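Local coordinates for putative lipoprotein (Bacteroides fragilis, PDB 3QNK) that is of unknown specific function but, as a SusD-family lipoprotein, probably binds glycans at the outer membrane for uptake through a partner transporter, at residues 114-119 with 158-163; 110-115 with 164-169; 260-265 with 370-375; 330-335 with 360-365. One frame throughout, in Å; residues are numbered along the deposited sequence.

Contact 1: 114-119 with 158-163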
loop_
_atom_site.group_PDB
_atom_site.type_symbol
_atom_site.label_atom_id
_atom_site.label_comp_id
_atom_site.label_asym_id
_atom_site.label_seq_id
_atom_site.Cartn_x
_atom_site.Cartn_y
_atom_site.Cartn_z
ATOM N N LEU B 114 -13.042 14.780 8.495
ATOM C CA LEU B 114 -12.033 13.854 7.982
ATOM C C LEU B 114 -12.508 13.157 6.714
ATOM O O LEU B 114 -11.747 13.115 5.754
ATOM C CB LEU B 114 -11.590 12.839 9.046
ATOM C CG LEU B 114 -10.701 13.428 10.163
ATOM C CD1 LEU B 114 -10.538 12.449 11.294
ATOM C CD2 LEU B 114 -9.326 13.829 9.656
ATOM N N ARG B 115 -13.765 12.685 6.666
ATOM C CA ARG B 115 -14.275 12.017 5.463
ATOM C C ARG B 115 -14.300 12.979 4.279
ATOM O O ARG B 115 -13.973 12.572 3.160
ATOM C CB ARG B 115 -15.668 11.393 5.686
ATOM C CG ARG B 115 -16.110 10.512 4.509
ATOM C CD ARG B 115 -17.358 9.735 4.796
ATOM N NE ARG B 115 -18.520 10.612 4.861
ATOM C CZ ARG B 115 -19.767 10.180 4.987
ATOM N NH1 ARG B 115 -20.024 8.876 5.057
ATOM N NH2 ARG B 115 -20.769 11.045 5.051
ATOM N N ALA B 116 -14.654 14.257 4.535
ATOM C CA ALA B 116 -14.683 15.320 3.530
ATOM C C ALA B 116 -13.281 15.570 2.996
ATOM O O ALA B 116 -13.079 15.672 1.785
ATOM C CB ALA B 116 -15.250 16.586 4.139
HETATM N N MSE B 117 -12.307 15.623 3.904
HETATM C CA MSE B 117 -10.902 15.816 3.595
HETATM C C MSE B 117 -10.362 14.669 2.746
HETATM O O MSE B 117 -9.603 14.931 1.810
HETATM C CB MSE B 117 -10.100 15.958 4.891
HETATM C CG MSE B 117 -8.610 15.949 4.657
HETATM SE SE MSE B 117 -7.669 16.530 6.188
HETATM C CE MSE B 117 -7.867 18.446 5.903
ATOM N N PHE B 118 -10.739 13.427 3.062
ATOM C CA PHE B 118 -10.266 12.238 2.335
ATOM C C PHE B 118 -10.834 12.195 0.933
ATOM O O PHE B 118 -10.059 11.976 0.003
ATOM C CB PHE B 118 -10.579 10.937 3.092
ATOM C CG PHE B 118 -9.900 10.830 4.434
ATOM C CD1 PHE B 118 -8.618 11.326 4.628
ATOM C CD2 PHE B 118 -10.521 10.192 5.494
ATOM C CE1 PHE B 118 -7.985 11.222 5.871
ATOM C CE2 PHE B 118 -9.887 10.089 6.742
ATOM C CZ PHE B 118 -8.618 10.601 6.916
ATOM N N TYR B 119 -12.150 12.458 0.764
ATOM C CA TYR B 119 -12.785 12.488 -0.546
ATOM C C TYR B 119 -12.254 13.642 -1.389
ATOM O O TYR B 119 -12.069 13.468 -2.602
ATOM C CB TYR B 119 -14.296 12.574 -0.442
ATOM C CG TYR B 119 -14.994 11.226 -0.502
ATOM C CD1 TYR B 119 -14.962 10.450 -1.661
ATOM C CD2 TYR B 119 -15.741 10.755 0.573
ATOM C CE1 TYR B 119 -15.602 9.214 -1.721
ATOM C CE2 TYR B 119 -16.397 9.529 0.515
ATOM C CZ TYR B 119 -16.306 8.756 -0.624
ATOM O OH TYR B 119 -16.949 7.553 -0.666
ATOM N N GLU B 158 -21.494 18.716 1.850
ATOM C CA GLU B 158 -22.538 18.361 2.811
ATOM C C GLU B 158 -21.896 17.866 4.107
ATOM O O GLU B 158 -22.359 18.232 5.180
ATOM C CB GLU B 158 -23.515 17.337 2.240
ATOM C CG GLU B 158 -24.892 17.943 2.026
ATOM C CD GLU B 158 -25.574 18.530 3.254
ATOM O OE1 GLU B 158 -25.878 17.759 4.194
ATOM O OE2 GLU B 158 -25.832 19.757 3.262
ATOM N N ASP B 159 -20.779 17.115 4.001
ATOM C CA ASP B 159 -19.987 16.622 5.143
ATOM C C ASP B 159 -19.395 17.797 5.917
ATOM O O ASP B 159 -19.463 17.801 7.146
ATOM C CB ASP B 159 -18.858 15.664 4.687
ATOM C CG ASP B 159 -19.157 14.168 4.792
ATOM O OD1 ASP B 159 -20.134 13.802 5.481
ATOM O OD2 ASP B 159 -18.380 13.361 4.224
ATOM N N LEU B 160 -18.862 18.813 5.202
ATOM C CA LEU B 160 -18.272 19.999 5.818
ATOM C C LEU B 160 -19.335 20.898 6.414
ATOM O O LEU B 160 -19.071 21.528 7.446
ATOM C CB LEU B 160 -17.379 20.771 4.847
ATOM C CG LEU B 160 -16.067 20.070 4.480
ATOM C CD1 LEU B 160 -15.432 20.711 3.288
ATOM C CD2 LEU B 160 -15.104 20.001 5.675
ATOM N N LYS B 161 -20.557 20.921 5.832
ATOM C CA LYS B 161 -21.685 21.673 6.411
ATOM C C LYS B 161 -22.025 21.065 7.761
ATOM O O LYS B 161 -22.158 21.806 8.733
ATOM C CB LYS B 161 -22.914 21.676 5.480
ATOM C CG LYS B 161 -24.146 22.300 6.116
ATOM C CD LYS B 161 -25.275 22.547 5.139
ATOM C CE LYS B 161 -26.646 22.574 5.796
ATOM N NZ LYS B 161 -27.276 21.218 5.854
ATOM N N LYS B 162 -22.112 19.708 7.826
ATOM C CA LYS B 162 -22.421 18.969 9.058
ATOM C C LYS B 162 -21.315 19.233 10.086
ATOM O O LYS B 162 -21.631 19.532 11.232
ATOM C CB LYS B 162 -22.638 17.456 8.799
ATOM N N ALA B 163 -20.039 19.261 9.641
ATOM C CA ALA B 163 -18.863 19.553 10.474
ATOM C C ALA B 163 -18.952 20.947 11.125
ATOM O O ALA B 163 -18.833 21.023 12.351
ATOM C CB ALA B 163 -17.590 19.432 9.661
#
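Ala116 faces Asp159 where helix 101-126 and helix 149-166 pass each other nearly antiparallel: the axes of the two short segments approach to 8.7 Å at an angle of 153°, and the CA atoms of this pair lie 5.7 Å apart. The small alanine is consistent with that spacing. Its CB rests on the branch point of Leu160, 3.6 Å from CG, and also meets CB of Asp159, giving the crossing an apolar floor beside its charged pair. Arg115, the neighbour of Ala116 in the chain, reaches the same aspartate. Its CG is anti to the backbone N (chi1 -171°), and the otherwise extended chain bends about CG-CD to present the guanidinium side-on. Arg115 NE bonds Asp159 OD2 at 2.8 Å and Arg115 NH2 bonds Asp159 OD1 at 2.9 Å; both oxygens use their syn lone pairs. The carboxylate lies at the guanidinium edge, the two planes tilted by 30°. Asp159 OD1 takes a further bond from His112 ND1, and Arg115 NH1 is held by Asn88 of helix 76-93, which ties a third helix to the pair. Such helix packing belongs to the TPR-like alpha-superhelical part of the SusD fold. Because both charges are buried, the two-pronged salt bridge probably offsets much of their desolvation cost, while its paired bonds restrict rotation of the carboxylate and the guanidinium alike.

Contact 2: 110-115 with 164-169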
loop_
_atom_site.group_PDB
_atom_site.type_symbol
_atom_site.label_atom_id
_atom_site.label_comp_id
_atom_site.label_asym_id
_atom_site.label_seq_id
_atom_site.Cartn_x
_atom_site.Cartn_y
_atom_site.Cartn_z
ATOM N N GLU B 110 -15.986 15.610 13.769
ATOM C CA GLU B 110 -14.581 15.392 13.430
ATOM C C GLU B 110 -14.458 14.369 12.312
ATOM O O GLU B 110 -13.671 14.576 11.392
ATOM C CB GLU B 110 -13.764 14.949 14.656
ATOM C CG GLU B 110 -13.912 15.830 15.892
ATOM C CD GLU B 110 -12.886 15.607 16.984
ATOM O OE1 GLU B 110 -11.679 15.701 16.679
ATOM O OE2 GLU B 110 -13.279 15.417 18.157
ATOM N N VAL B 111 -15.279 13.311 12.341
ATOM C CA VAL B 111 -15.289 12.266 11.312
ATOM C C VAL B 111 -15.882 12.828 10.009
ATOM O O VAL B 111 -15.380 12.472 8.931
ATOM C CB VAL B 111 -16.003 10.984 11.795
ATOM C CG1 VAL B 111 -15.851 9.862 10.782
ATOM C CG2 VAL B 111 -15.438 10.536 13.144
ATOM N N HIS B 112 -16.876 13.757 10.097
ATOM C CA HIS B 112 -17.439 14.417 8.905
ATOM C C HIS B 112 -16.357 15.223 8.204
ATOM O O HIS B 112 -16.243 15.160 6.973
ATOM C CB HIS B 112 -18.624 15.332 9.241
ATOM C CG HIS B 112 -19.917 14.595 9.369
ATOM N ND1 HIS B 112 -20.544 14.035 8.260
ATOM C CD2 HIS B 112 -20.639 14.304 10.480
ATOM C CE1 HIS B 112 -21.623 13.426 8.734
ATOM N NE2 HIS B 112 -21.723 13.564 10.064
ATOM N N PHE B 113 -15.545 15.965 9.002
ATOM C CA PHE B 113 -14.442 16.790 8.516
ATOM C C PHE B 113 -13.401 15.916 7.847
ATOM O O PHE B 113 -12.927 16.269 6.770
ATOM C CB PHE B 113 -13.809 17.607 9.672
ATOM C CG PHE B 113 -12.563 18.368 9.278
ATOM C CD1 PHE B 113 -12.654 19.569 8.579
ATOM C CD2 PHE B 113 -11.300 17.852 9.546
ATOM C CE1 PHE B 113 -11.509 20.253 8.185
ATOM C CE2 PHE B 113 -10.149 18.546 9.169
ATOM C CZ PHE B 113 -10.262 19.737 8.479
ATOM N N LEU B 114 -13.042 14.780 8.495
ATOM C CA LEU B 114 -12.033 13.854 7.982
ATOM C C LEU B 114 -12.508 13.157 6.714
ATOM O O LEU B 114 -11.747 13.115 5.754
ATOM C CB LEU B 114 -11.590 12.839 9.046
ATOM C CG LEU B 114 -10.701 13.428 10.163
ATOM C CD1 LEU B 114 -10.538 12.449 11.294
ATOM C CD2 LEU B 114 -9.326 13.829 9.656
ATOM N N ARG B 115 -13.765 12.685 6.666
ATOM C CA ARG B 115 -14.275 12.017 5.463
ATOM C C ARG B 115 -14.300 12.979 4.279
ATOM O O ARG B 115 -13.973 12.572 3.160
ATOM C CB ARG B 115 -15.668 11.393 5.686
ATOM C CG ARG B 115 -16.110 10.512 4.509
ATOM C CD ARG B 115 -17.358 9.735 4.796
ATOM N NE ARG B 115 -18.520 10.612 4.861
ATOM C CZ ARG B 115 -19.767 10.180 4.987
ATOM N NH1 ARG B 115 -20.024 8.876 5.057
ATOM N NH2 ARG B 115 -20.769 11.045 5.051
ATOM N N THR B 164 -19.219 22.038 10.333
ATOM C CA THR B 164 -19.386 23.423 10.864
ATOM C C THR B 164 -20.516 23.497 11.932
ATOM O O THR B 164 -20.412 24.273 12.886
ATOM C CB THR B 164 -19.691 24.451 9.746
ATOM O OG1 THR B 164 -20.982 24.231 9.174
ATOM C CG2 THR B 164 -18.650 24.482 8.659
ATOM N N GLU B 165 -21.588 22.684 11.767
ATOM C CA GLU B 165 -22.714 22.643 12.701
ATOM C C GLU B 165 -22.371 21.898 13.993
ATOM O O GLU B 165 -22.911 22.251 15.043
ATOM C CB GLU B 165 -23.935 21.971 12.056
ATOM C CG GLU B 165 -24.514 22.721 10.862
ATOM C CD GLU B 165 -25.562 22.021 10.009
ATOM O OE1 GLU B 165 -25.752 20.791 10.157
ATOM O OE2 GLU B 165 -26.189 22.717 9.177
HETATM N N MSE B 166 -21.476 20.874 13.932
HETATM C CA MSE B 166 -21.165 19.996 15.079
HETATM C C MSE B 166 -19.831 20.225 15.788
HETATM O O MSE B 166 -19.656 19.723 16.899
HETATM C CB MSE B 166 -21.205 18.542 14.626
HETATM C CG MSE B 166 -22.547 18.159 14.051
HETATM SE SE MSE B 166 -22.473 16.454 13.213
HETATM C CE MSE B 166 -23.053 15.414 14.712
ATOM N N LEU B 167 -18.893 20.930 15.166
ATOM C CA LEU B 167 -17.572 21.153 15.764
ATOM C C LEU B 167 -17.493 22.428 16.637
ATOM O O LEU B 167 -18.176 23.422 16.346
ATOM C CB LEU B 167 -16.494 21.234 14.679
ATOM C CG LEU B 167 -16.144 19.933 13.970
ATOM C CD1 LEU B 167 -15.134 20.181 12.856
ATOM C CD2 LEU B 167 -15.619 18.914 14.930
ATOM N N PRO B 168 -16.639 22.426 17.700
ATOM C CA PRO B 168 -16.439 23.665 18.476
ATOM C C PRO B 168 -15.469 24.617 17.745
ATOM O O PRO B 168 -14.712 24.176 16.875
ATOM C CB PRO B 168 -15.833 23.162 19.783
ATOM C CG PRO B 168 -15.088 21.941 19.403
ATOM C CD PRO B 168 -15.753 21.340 18.187
ATOM N N ALA B 169 -15.482 25.905 18.100
ATOM C CA ALA B 169 -14.574 26.879 17.502
ATOM C C ALA B 169 -13.166 26.726 18.085
ATOM O O ALA B 169 -12.175 27.013 17.402
ATOM C CB ALA B 169 -15.087 28.294 17.729
#
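Leu167 lays CD2 against the start of segment 110-115, 3.5 Å from the backbone N of Glu110 and 3.7 Å from the CG of that glutamate, whose side chain runs across the leucine at about a right angle. The other methyl, Leu167 CD1, reaches CB of Phe113 at 4.3 Å, so the fork of the leucine spans one turn of helix 101-126. Beside it Met166, a selenomethionine, brings SE to 3.9 Å from CD2 of His112. The approach to the imidazole is oblique, with SE 60° off the ring normal. Leu167 is the first residue to leave helical geometry after helix 149-166, and the contact thus lies where the second helix of an antiparallel pair ends in the TPR-like alpha-superhelical region. Further out, His112 ND1 is bonded to Asp159 OD1, which probably helps fix the imidazole that Met166 meets, and Phe91 of helix 76-93 packs on the same ring. Glu110 OE1 is hydrogen-bonded to Tyr28 OH. Phe113 swings its ring trans to the amide nitrogen (chi1 174°) and away from Leu167, to meet Phe240 edge-to-face and pack on Ala183 and Leu187.

Contact 3: 260-265 with 370-375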
loop_
_atom_site.group_PDB
_atom_site.type_symbol
_atom_site.label_atom_id
_atom_site.label_comp_id
_atom_site.label_asym_id
_atom_site.label_seq_id
_atom_site.Cartn_x
_atom_site.Cartn_y
_atom_site.Cartn_z
ATOM N N THR B 260 21.798 19.144 0.326
ATOM C CA THR B 260 22.641 17.959 0.492
ATOM C C THR B 260 24.074 18.291 0.920
ATOM O O THR B 260 24.512 17.835 1.975
ATOM C CB THR B 260 22.622 17.096 -0.754
ATOM O OG1 THR B 260 21.262 16.789 -1.019
ATOM C CG2 THR B 260 23.383 15.797 -0.563
ATOM N N TYR B 261 24.781 19.104 0.138
ATOM C CA TYR B 261 26.197 19.381 0.381
ATOM C C TYR B 261 26.429 20.620 1.200
ATOM O O TYR B 261 26.755 21.701 0.711
ATOM C CB TYR B 261 26.954 19.402 -0.949
ATOM C CG TYR B 261 26.768 18.084 -1.658
ATOM C CD1 TYR B 261 27.446 16.943 -1.233
ATOM C CD2 TYR B 261 25.813 17.941 -2.661
ATOM C CE1 TYR B 261 27.247 15.715 -1.847
ATOM C CE2 TYR B 261 25.594 16.712 -3.278
ATOM C CZ TYR B 261 26.318 15.600 -2.873
ATOM O OH TYR B 261 26.128 14.385 -3.483
ATOM N N ILE B 262 26.316 20.387 2.499
ATOM C CA ILE B 262 26.439 21.303 3.631
ATOM C C ILE B 262 27.468 20.604 4.558
ATOM O O ILE B 262 27.626 20.950 5.727
ATOM C CB ILE B 262 24.936 21.445 4.123
ATOM C CG1 ILE B 262 24.233 22.671 3.564
ATOM C CG2 ILE B 262 24.540 21.138 5.555
ATOM C CD1 ILE B 262 25.090 23.981 3.375
ATOM N N ASN B 263 28.233 19.653 3.953
ATOM C CA ASN B 263 29.211 18.757 4.567
ATOM C C ASN B 263 30.615 19.366 4.778
ATOM O O ASN B 263 31.561 18.635 5.035
ATOM C CB ASN B 263 29.306 17.435 3.777
ATOM C CG ASN B 263 29.626 17.519 2.302
ATOM O OD1 ASN B 263 29.413 18.530 1.626
ATOM N ND2 ASN B 263 30.097 16.415 1.756
ATOM N N ASP B 264 30.738 20.692 4.719
ATOM C CA ASP B 264 31.954 21.427 5.076
ATOM C C ASP B 264 31.924 21.652 6.609
ATOM O O ASP B 264 32.962 21.631 7.257
ATOM C CB ASP B 264 32.046 22.767 4.300
ATOM C CG ASP B 264 30.856 23.714 4.467
ATOM O OD1 ASP B 264 29.687 23.256 4.285
ATOM O OD2 ASP B 264 31.091 24.926 4.725
ATOM N N LYS B 265 30.711 21.832 7.171
ATOM C CA LYS B 265 30.405 22.045 8.585
ATOM C C LYS B 265 29.500 20.914 9.147
ATOM O O LYS B 265 29.667 20.510 10.304
ATOM C CB LYS B 265 29.701 23.410 8.740
ATOM C CG LYS B 265 29.520 23.870 10.178
ATOM C CD LYS B 265 29.114 25.328 10.268
ATOM C CE LYS B 265 30.264 26.237 10.611
ATOM N NZ LYS B 265 29.791 27.531 11.171
ATOM N N TYR B 370 16.244 24.549 14.373
ATOM C CA TYR B 370 16.701 23.161 14.414
ATOM C C TYR B 370 18.208 23.002 14.380
ATOM O O TYR B 370 18.951 23.883 13.920
ATOM C CB TYR B 370 16.095 22.337 13.256
ATOM C CG TYR B 370 14.755 21.698 13.554
ATOM C CD1 TYR B 370 13.876 22.263 14.473
ATOM C CD2 TYR B 370 14.341 20.557 12.876
ATOM C CE1 TYR B 370 12.629 21.690 14.731
ATOM C CE2 TYR B 370 13.086 19.987 13.107
ATOM C CZ TYR B 370 12.234 20.550 14.042
ATOM O OH TYR B 370 10.999 19.981 14.277
ATOM N N ASN B 371 18.623 21.846 14.934
ATOM C CA ASN B 371 20.004 21.357 14.913
ATOM C C ASN B 371 20.109 20.419 13.719
ATOM O O ASN B 371 19.068 19.974 13.198
ATOM C CB ASN B 371 20.437 20.672 16.226
ATOM C CG ASN B 371 21.857 20.093 16.193
ATOM O OD1 ASN B 371 22.761 20.583 15.485
ATOM N ND2 ASN B 371 22.071 18.998 16.920
ATOM N N TYR B 372 21.341 20.162 13.209
ATOM C CA TYR B 372 21.526 19.285 12.044
ATOM C C TYR B 372 21.143 17.842 12.396
ATOM O O TYR B 372 21.568 17.354 13.446
ATOM C CB TYR B 372 22.965 19.338 11.513
ATOM C CG TYR B 372 23.153 18.589 10.204
ATOM C CD1 TYR B 372 22.774 19.157 8.994
ATOM C CD2 TYR B 372 23.690 17.304 10.181
ATOM C CE1 TYR B 372 22.921 18.468 7.798
ATOM C CE2 TYR B 372 23.837 16.602 8.989
ATOM C CZ TYR B 372 23.457 17.192 7.798
ATOM O OH TYR B 372 23.584 16.493 6.622
ATOM N N PRO B 373 20.373 17.136 11.532
ATOM C CA PRO B 373 19.976 15.760 11.866
ATOM C C PRO B 373 21.105 14.728 11.707
ATOM O O PRO B 373 21.006 13.854 10.845
ATOM C CB PRO B 373 18.824 15.484 10.889
ATOM C CG PRO B 373 19.112 16.328 9.733
ATOM C CD PRO B 373 19.776 17.567 10.251
ATOM N N TYR B 374 22.153 14.792 12.545
ATOM C CA TYR B 374 23.230 13.810 12.490
ATOM C C TYR B 374 22.702 12.442 12.864
ATOM O O TYR B 374 21.798 12.333 13.702
ATOM C CB TYR B 374 24.372 14.139 13.481
ATOM C CG TYR B 374 25.005 15.515 13.439
ATOM C CD1 TYR B 374 26.040 15.801 12.554
ATOM C CD2 TYR B 374 24.691 16.475 14.398
ATOM C CE1 TYR B 374 26.696 17.039 12.575
ATOM C CE2 TYR B 374 25.329 17.719 14.423
ATOM C CZ TYR B 374 26.346 17.994 13.521
ATOM O OH TYR B 374 26.998 19.215 13.573
ATOM N N ALA B 375 23.319 11.400 12.336
ATOM C CA ALA B 375 22.943 10.070 12.768
ATOM C C ALA B 375 23.669 9.764 14.107
ATOM O O ALA B 375 24.899 9.629 14.124
ATOM C CB ALA B 375 23.290 9.055 11.690
#
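Ile262 and Tyr372 make the main meeting of two irregular loops, through one methyl and one ring carbon. The tyrosine ring can be followed outward from its backbone. From CB, which points toward segment 260-265, the side chain sets off with CG opposite its own amide nitrogen (chi1 -172°), which carries the ring toward that segment, although the nearest CA atoms of the loops, those of Lys265 and Tyr372, are still 9.9 Å apart. Near its root the ring is packed by its own loop: CD of Pro373 lies 3.5 Å above the plane over one face, offset toward the rim, and CG of Tyr374 stands at the edge. Farther along, CE1 meets CG2 of Ile262 at 3.8 Å; the methyl approaches obliquely. At the tip, OH is hydrogen-bonded to the backbone N of Arg269, and Arg269 NH1 in turn bonds the carbonyl of Pro373, the centre of an inverse gamma turn. Arg269 thus holds the tip of Tyr372 and the carbonyl of the next residue. Tyr374 comes alongside only loosely, its OH 4.4 Å from the carbonyl O of Lys265 and bonded instead to Asp335. In the SusD-family region, segment 260-265 follows helix 253-257 and rests Ile262 and Lys265 on Val339 of strand 339-340, whereas segment 370-375 belongs to the long connection between strands 360-361 and 384-387, with Ala375 packing on Asp140 of the second subunit.

Contact 4: 330-335 with 360-365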
loop_
_atom_site.group_PDB
_atom_site.type_symbol
_atom_site.label_atom_id
_atom_site.label_comp_id
_atom_site.label_asym_id
_atom_site.label_seq_id
_atom_site.Cartn_x
_atom_site.Cartn_y
_atom_site.Cartn_z
ATOM N N ILE B 330 22.038 29.151 6.808
ATOM C CA ILE B 330 21.044 28.274 7.431
ATOM C C ILE B 330 21.681 27.591 8.645
ATOM O O ILE B 330 22.900 27.602 8.767
ATOM C CB ILE B 330 20.474 27.250 6.408
ATOM C CG1 ILE B 330 21.593 26.441 5.718
ATOM C CG2 ILE B 330 19.551 27.947 5.368
ATOM C CD1 ILE B 330 21.142 25.228 4.983
ATOM N N PHE B 331 20.854 27.011 9.539
ATOM C CA PHE B 331 21.232 26.257 10.748
ATOM C C PHE B 331 21.957 27.124 11.788
ATOM O O PHE B 331 22.905 26.668 12.433
ATOM C CB PHE B 331 22.051 25.003 10.403
ATOM C CG PHE B 331 21.213 23.848 9.916
ATOM C CD1 PHE B 331 20.255 23.264 10.744
ATOM C CD2 PHE B 331 21.406 23.314 8.645
ATOM C CE1 PHE B 331 19.501 22.163 10.307
ATOM C CE2 PHE B 331 20.654 22.216 8.210
ATOM C CZ PHE B 331 19.705 21.651 9.044
ATOM N N PHE B 332 21.440 28.342 12.006
ATOM C CA PHE B 332 21.971 29.323 12.949
ATOM C C PHE B 332 22.076 28.794 14.365
ATOM O O PHE B 332 23.083 29.052 15.035
ATOM C CB PHE B 332 21.071 30.556 12.981
ATOM C CG PHE B 332 20.794 31.189 11.647
ATOM C CD1 PHE B 332 21.740 32.006 11.036
ATOM C CD2 PHE B 332 19.567 31.011 11.017
ATOM C CE1 PHE B 332 21.473 32.606 9.799
ATOM C CE2 PHE B 332 19.297 31.627 9.793
ATOM C CZ PHE B 332 20.248 32.425 9.196
ATOM N N ASN B 333 21.024 28.073 14.829
ATOM C CA ASN B 333 20.914 27.564 16.203
ATOM C C ASN B 333 21.187 26.039 16.304
ATOM O O ASN B 333 20.635 25.333 17.170
ATOM C CB ASN B 333 19.554 27.954 16.810
ATOM C CG ASN B 333 19.406 29.451 17.000
ATOM O OD1 ASN B 333 20.118 30.088 17.793
ATOM N ND2 ASN B 333 18.494 30.062 16.263
ATOM N N ALA B 334 22.064 25.555 15.410
ATOM C CA ALA B 334 22.590 24.195 15.380
ATOM C C ALA B 334 23.948 24.269 16.022
ATOM O O ALA B 334 24.523 25.364 16.026
ATOM C CB ALA B 334 22.702 23.702 13.945
ATOM N N ASP B 335 24.493 23.150 16.572
ATOM C CA ASP B 335 25.869 23.161 17.107
ATOM C C ASP B 335 26.788 23.542 15.945
ATOM O O ASP B 335 26.444 23.225 14.807
ATOM C CB ASP B 335 26.232 21.784 17.683
ATOM C CG ASP B 335 26.425 20.703 16.644
ATOM O OD1 ASP B 335 25.495 20.487 15.827
ATOM O OD2 ASP B 335 27.531 20.116 16.601
ATOM N N ASN B 360 16.959 25.520 -3.184
ATOM C CA ASN B 360 16.296 24.553 -2.303
ATOM C C ASN B 360 15.205 25.291 -1.575
ATOM O O ASN B 360 15.269 26.525 -1.476
ATOM C CB ASN B 360 17.262 23.898 -1.306
ATOM C CG ASN B 360 18.225 22.943 -1.921
ATOM O OD1 ASN B 360 19.329 23.316 -2.277
ATOM N ND2 ASN B 360 17.848 21.684 -2.033
ATOM N N VAL B 361 14.212 24.560 -1.056
ATOM C CA VAL B 361 13.120 25.172 -0.297
ATOM C C VAL B 361 13.602 25.537 1.171
ATOM O O VAL B 361 14.507 24.882 1.725
ATOM C CB VAL B 361 11.880 24.239 -0.288
ATOM C CG1 VAL B 361 12.152 22.970 0.531
ATOM C CG2 VAL B 361 10.648 24.950 0.256
ATOM N N TRP B 362 13.020 26.605 1.749
ATOM C CA TRP B 362 13.162 26.969 3.170
ATOM C C TRP B 362 11.756 26.687 3.856
ATOM O O TRP B 362 11.447 25.524 4.189
ATOM C CB TRP B 362 13.640 28.426 3.372
ATOM C CG TRP B 362 14.163 28.683 4.745
ATOM C CD1 TRP B 362 13.722 28.130 5.909
ATOM C CD2 TRP B 362 15.270 29.529 5.094
ATOM N NE1 TRP B 362 14.483 28.578 6.970
ATOM C CE2 TRP B 362 15.437 29.445 6.499
ATOM C CE3 TRP B 362 16.199 30.286 4.346
ATOM C CZ2 TRP B 362 16.456 30.139 7.179
ATOM C CZ3 TRP B 362 17.185 30.990 5.024
ATOM C CH2 TRP B 362 17.301 30.924 6.424
ATOM N N LYS B 363 10.903 27.748 3.970
ATOM C CA LYS B 363 9.545 27.739 4.500
ATOM C C LYS B 363 9.375 26.842 5.752
ATOM O O LYS B 363 9.796 27.222 6.840
ATOM C CB LYS B 363 8.534 27.328 3.408
ATOM C CG LYS B 363 7.399 28.331 3.268
ATOM C CD LYS B 363 6.163 27.669 2.751
ATOM C CE LYS B 363 5.080 28.658 2.389
ATOM N NZ LYS B 363 5.456 29.713 1.418
ATOM N N TRP B 364 8.798 25.642 5.578
ATOM C CA TRP B 364 8.523 24.701 6.656
ATOM C C TRP B 364 9.773 23.925 7.112
ATOM O O TRP B 364 9.637 23.110 8.023
ATOM C CB TRP B 364 7.355 23.763 6.298
ATOM C CG TRP B 364 7.305 23.371 4.852
ATOM C CD1 TRP B 364 6.562 23.952 3.863
ATOM C CD2 TRP B 364 8.125 22.384 4.212
ATOM N NE1 TRP B 364 6.841 23.351 2.646
ATOM C CE2 TRP B 364 7.797 22.389 2.834
ATOM C CE3 TRP B 364 9.092 21.472 4.679
ATOM C CZ2 TRP B 364 8.375 21.503 1.925
ATOM C CZ3 TRP B 364 9.666 20.598 3.776
ATOM C CH2 TRP B 364 9.308 20.618 2.415
ATOM N N ILE B 365 10.970 24.180 6.538
ATOM C CA ILE B 365 12.196 23.583 7.073
ATOM C C ILE B 365 12.731 24.603 8.099
ATOM O O ILE B 365 13.052 25.732 7.723
ATOM C CB ILE B 365 13.265 23.148 6.040
ATOM C CG1 ILE B 365 12.694 22.082 5.090
ATOM C CG2 ILE B 365 14.499 22.579 6.781
ATOM C CD1 ILE B 365 13.562 21.761 3.886
#
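Trp362 lends its six-membered ring to both partners in segment 330-335, one over a face and one at the edge. Ile330 supplies the first: its CG2 sits 4.0 Å from the centroid of that ring and only 17° off the normal, a CH-pi contact, with CZ3 and CH2 nearest. This methyl is anti to the carbonyl carbon of Ile330, while CG1 takes the place between backbone N and carbonyl carbon (chi1 54°), and the two side chains run antiparallel past one another. Phe332 is the second partner. Its CE2 lies close to the indole plane, 4.0 Å from CH2 of Trp362, and the two side chains cross at about a right angle. Turns shape both sides of the contact: a type I beta turn from Phe331 to Ala334 carries the phenylalanine, and a type II' turn from Trp362 to Ile365 begins at the tryptophan, closed by Ile365 N bonding Trp362 O at 2.7 Å. Strand 360-361, which leads into that second turn, pairs antiparallel with strand 323-324, and Ile330 ends strand 329-330 with backbone bonding to Val339. The indole also receives Arg225 in a cation-pi contact and Tyr367 edge-to-face. Phe331 meets that same Tyr367 ring edge-to-face and packs on Met254 of helix 253-257.

From the N terminus, helix 101-126 enters first, and contacts 1 and 2 both join it to helix 149-166. Because the helices run antiparallel, contact 1 closes the shorter loop and contact 2, starting slightly earlier and ending later, encloses it; their centres are 7 Å apart and the two touch. The chain then passes into the SusD-family region, where contact 3 closes a long loop from 260-265 to 370-375 and contact 4 lies within that loop, joining the end of strand 329-330 to the turn after strand 360-361. These two also touch. Contacts 1 and 3 sit on opposite sides of the chain's centre, with centres about 41 Å apart.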